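Local coordinates for putative histidinol-phosphate aminotransferase (Erwinia carotovora atroseptica, PDB 3LY1), which probably acts as a pyridoxal-phosphate-dependent aminotransferase, perhaps working on histidinol phosphate, and binds pyridoxal 5'-phosphate, at residues Glu106-Ala109 with Lys110-Gly113. Sequence-based numbering, arbitrary orientation.
Sequences EHFA and KIAG. With EDO (1,2-ethanediol), chain G; EDO (1,2-ethanediol), chain J.
Ile111 lays its CD1 methyl over one face of the His107 imidazole. This is a CH-pi contact, with CD1 3.8 Å from the centroid of the His107 ring and 29° off its normal. The methyl leans toward the NE2 side. Phe108 CE1 lies in the imidazole plane, at its edge. In turn, His107 CD2 stands 3.5 Å above one face of the Phe108 ring, offset toward the rim. Ile111 CD1 also reaches Phe108 CD1 obliquely, at 4.1 Å. CG1 of Ile111 stands anti to the carbonyl carbon (chi1 -72°), and the extended second torsion carries CD1 back along the helix to both rings.

One turn apart, Glu106 and Lys110 run side by side. Their chains meet at Glu106 CG and Lys110 CE, 3.9 Å apart. Their charges do not close a salt bridge, as Glu106 OE2 and Lys110 NZ are 4.5 Å apart. Instead Lys110 NZ donates to an ethanediol, and Glu106 OE2 pairs with Lys118.

The helix bonds continue to Ala112 N, which donates to Phe108 O at 3.1 Å. Gly113 then turns to positive phi (79°) in a Schellman motif.

The helix 104-111 forms the crossover between strands 94-98 and 115-119. Ala109 packs on Leu95 and Val116 of these strands. Phe108 meets Arg82 and Ile85 of helix 76-88, and Val239 of the second subunit.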
ATOM      1  N   GLU A 106       3.380  17.612  -7.020  1.00 13.14           N
ATOM      2  CA  GLU A 106       4.391  18.541  -6.520  1.00 13.96           C
ATOM      3  C   GLU A 106       5.186  17.955  -5.314  1.00 13.23           C
ATOM      4  O   GLU A 106       6.429  18.100  -5.222  1.00 13.40           O
ATOM      5  CB  GLU A 106       3.729  19.881  -6.170  1.00 13.67           C
ATOM      6  CG  GLU A 106       4.524  20.758  -5.287  1.00 16.70           C
ATOM      7  CD  GLU A 106       3.913  22.145  -5.112  1.00 21.07           C
ATOM      8  OE1 GLU A 106       2.682  22.301  -5.192  1.00 18.42           O
ATOM      9  OE2 GLU A 106       4.677  23.077  -4.859  1.00 18.45           O
ATOM     10  N   HIS A 107       4.449  17.357  -4.393  1.00 13.49           N
ATOM     11  CA  HIS A 107       4.989  16.757  -3.174  1.00 13.97           C
ATOM     12  C   HIS A 107       6.079  15.736  -3.486  1.00 13.13           C
ATOM     13  O   HIS A 107       7.197  15.823  -2.931  1.00 13.27           O
ATOM     14  CB  HIS A 107       3.848  16.114  -2.364  1.00 14.25           C
ATOM     15  CG  HIS A 107       4.301  15.307  -1.187  1.00 17.77           C
ATOM     16  ND1 HIS A 107       4.573  15.862   0.043  1.00 22.23           N
ATOM     17  CD2 HIS A 107       4.471  13.964  -1.036  1.00 22.53           C
ATOM     18  CE1 HIS A 107       4.952  14.909   0.879  1.00 24.38           C
ATOM     19  NE2 HIS A 107       4.896  13.749   0.252  1.00 21.82           N
ATOM     20  N   PHE A 108       5.766  14.760  -4.348  1.00 14.09           N
ATOM     21  CA  PHE A 108       6.729  13.730  -4.712  1.00 13.69           C
ATOM     22  C   PHE A 108       7.803  14.295  -5.634  1.00 13.57           C
ATOM     23  O   PHE A 108       8.973  13.848  -5.609  1.00 13.78           O
ATOM     24  CB  PHE A 108       6.025  12.491  -5.313  1.00 14.02           C
ATOM     25  CG  PHE A 108       5.097  11.794  -4.343  1.00 14.59           C
ATOM     26  CD1 PHE A 108       5.585  11.214  -3.177  1.00 17.85           C
ATOM     27  CD2 PHE A 108       3.748  11.736  -4.579  1.00 18.49           C
ATOM     28  CE1 PHE A 108       4.721  10.629  -2.264  1.00 18.07           C
ATOM     29  CE2 PHE A 108       2.906  11.117  -3.675  1.00 18.75           C
ATOM     30  CZ  PHE A 108       3.407  10.579  -2.527  1.00 17.74           C
ATOM     31  N   ALA A 109       7.455  15.321  -6.416  1.00 13.56           N
ATOM     32  CA  ALA A 109       8.466  15.959  -7.268  1.00 13.48           C
ATOM     33  C   ALA A 109       9.548  16.666  -6.458  1.00 14.45           C
ATOM     34  O   ALA A 109      10.768  16.583  -6.768  1.00 16.11           O
ATOM     35  CB  ALA A 109       7.794  16.925  -8.316  1.00 12.84           C
ATOM     36  N   LYS A 110       9.121  17.341  -5.408  1.00 15.14           N
ATOM     37  CA  LYS A 110      10.034  17.977  -4.466  1.00 17.04           C
ATOM     38  C   LYS A 110      10.944  16.980  -3.717  1.00 15.52           C
ATOM     39  O   LYS A 110      12.119  17.237  -3.560  1.00 16.19           O
ATOM     40  CB  LYS A 110       9.261  18.815  -3.479  1.00 17.33           C
ATOM     41  CG  LYS A 110       8.709  20.091  -4.095  1.00 22.70           C
ATOM     42  CD  LYS A 110       8.461  21.178  -3.016  1.00 28.17           C
ATOM     43  CE  LYS A 110       7.089  21.098  -2.435  1.00 30.54           C
ATOM     44  NZ  LYS A 110       6.937  21.932  -1.149  1.00 33.05           N
ATOM     45  N   ILE A 111      10.391  15.864  -3.268  1.00 16.13           N
ATOM     46  CA  ILE A 111      11.178  14.770  -2.673  1.00 15.36           C
ATOM     47  C   ILE A 111      12.265  14.303  -3.638  1.00 16.42           C
ATOM     48  O   ILE A 111      13.419  14.125  -3.241  1.00 15.12           O
ATOM     49  CB  ILE A 111      10.228  13.622  -2.191  1.00 16.01           C
ATOM     50  CG1 ILE A 111       9.457  14.077  -0.940  1.00 15.20           C
ATOM     51  CG2 ILE A 111      10.991  12.330  -1.936  1.00 14.46           C
ATOM     52  CD1 ILE A 111       8.129  13.376  -0.731  1.00 11.83           C
ATOM     53  N   ALA A 112      11.927  14.204  -4.929  1.00 16.48           N
ATOM     54  CA  ALA A 112      12.883  13.838  -5.965  1.00 17.21           C
ATOM     55  C   ALA A 112      13.893  14.951  -6.335  1.00 17.17           C
ATOM     56  O   ALA A 112      14.857  14.726  -7.105  1.00 17.76           O
ATOM     57  CB  ALA A 112      12.109  13.324  -7.226  1.00 16.45           C
ATOM     58  N   GLY A 113      13.719  16.141  -5.780  1.00 17.58           N
ATOM     59  CA  GLY A 113      14.685  17.228  -6.035  1.00 18.22           C
ATOM     60  C   GLY A 113      14.472  17.887  -7.390  1.00 18.87           C
ATOM     61  O   GLY A 113      15.334  18.586  -7.882  1.00 18.81           O
TER
HETATM   62  C1  EDO G   1      -0.495  21.929  -6.722  1.00 38.13           C
HETATM   63  O1  EDO G   1       0.770  21.319  -6.418  1.00 27.41           O
HETATM   64  C2  EDO G   1      -1.204  22.585  -5.519  1.00 38.00           C
HETATM   65  O2  EDO G   1      -2.154  23.603  -5.976  1.00 38.85           O
HETATM   66  C1  EDO J   4       4.090  18.908   1.207  1.00 69.59           C
HETATM   67  O1  EDO J   4       4.190  18.973   2.637  1.00 70.70           O
HETATM   68  C2  EDO J   4       5.438  18.540   0.581  1.00 68.97           C
HETATM   69  O2  EDO J   4       6.316  19.666   0.423  1.00 67.83           O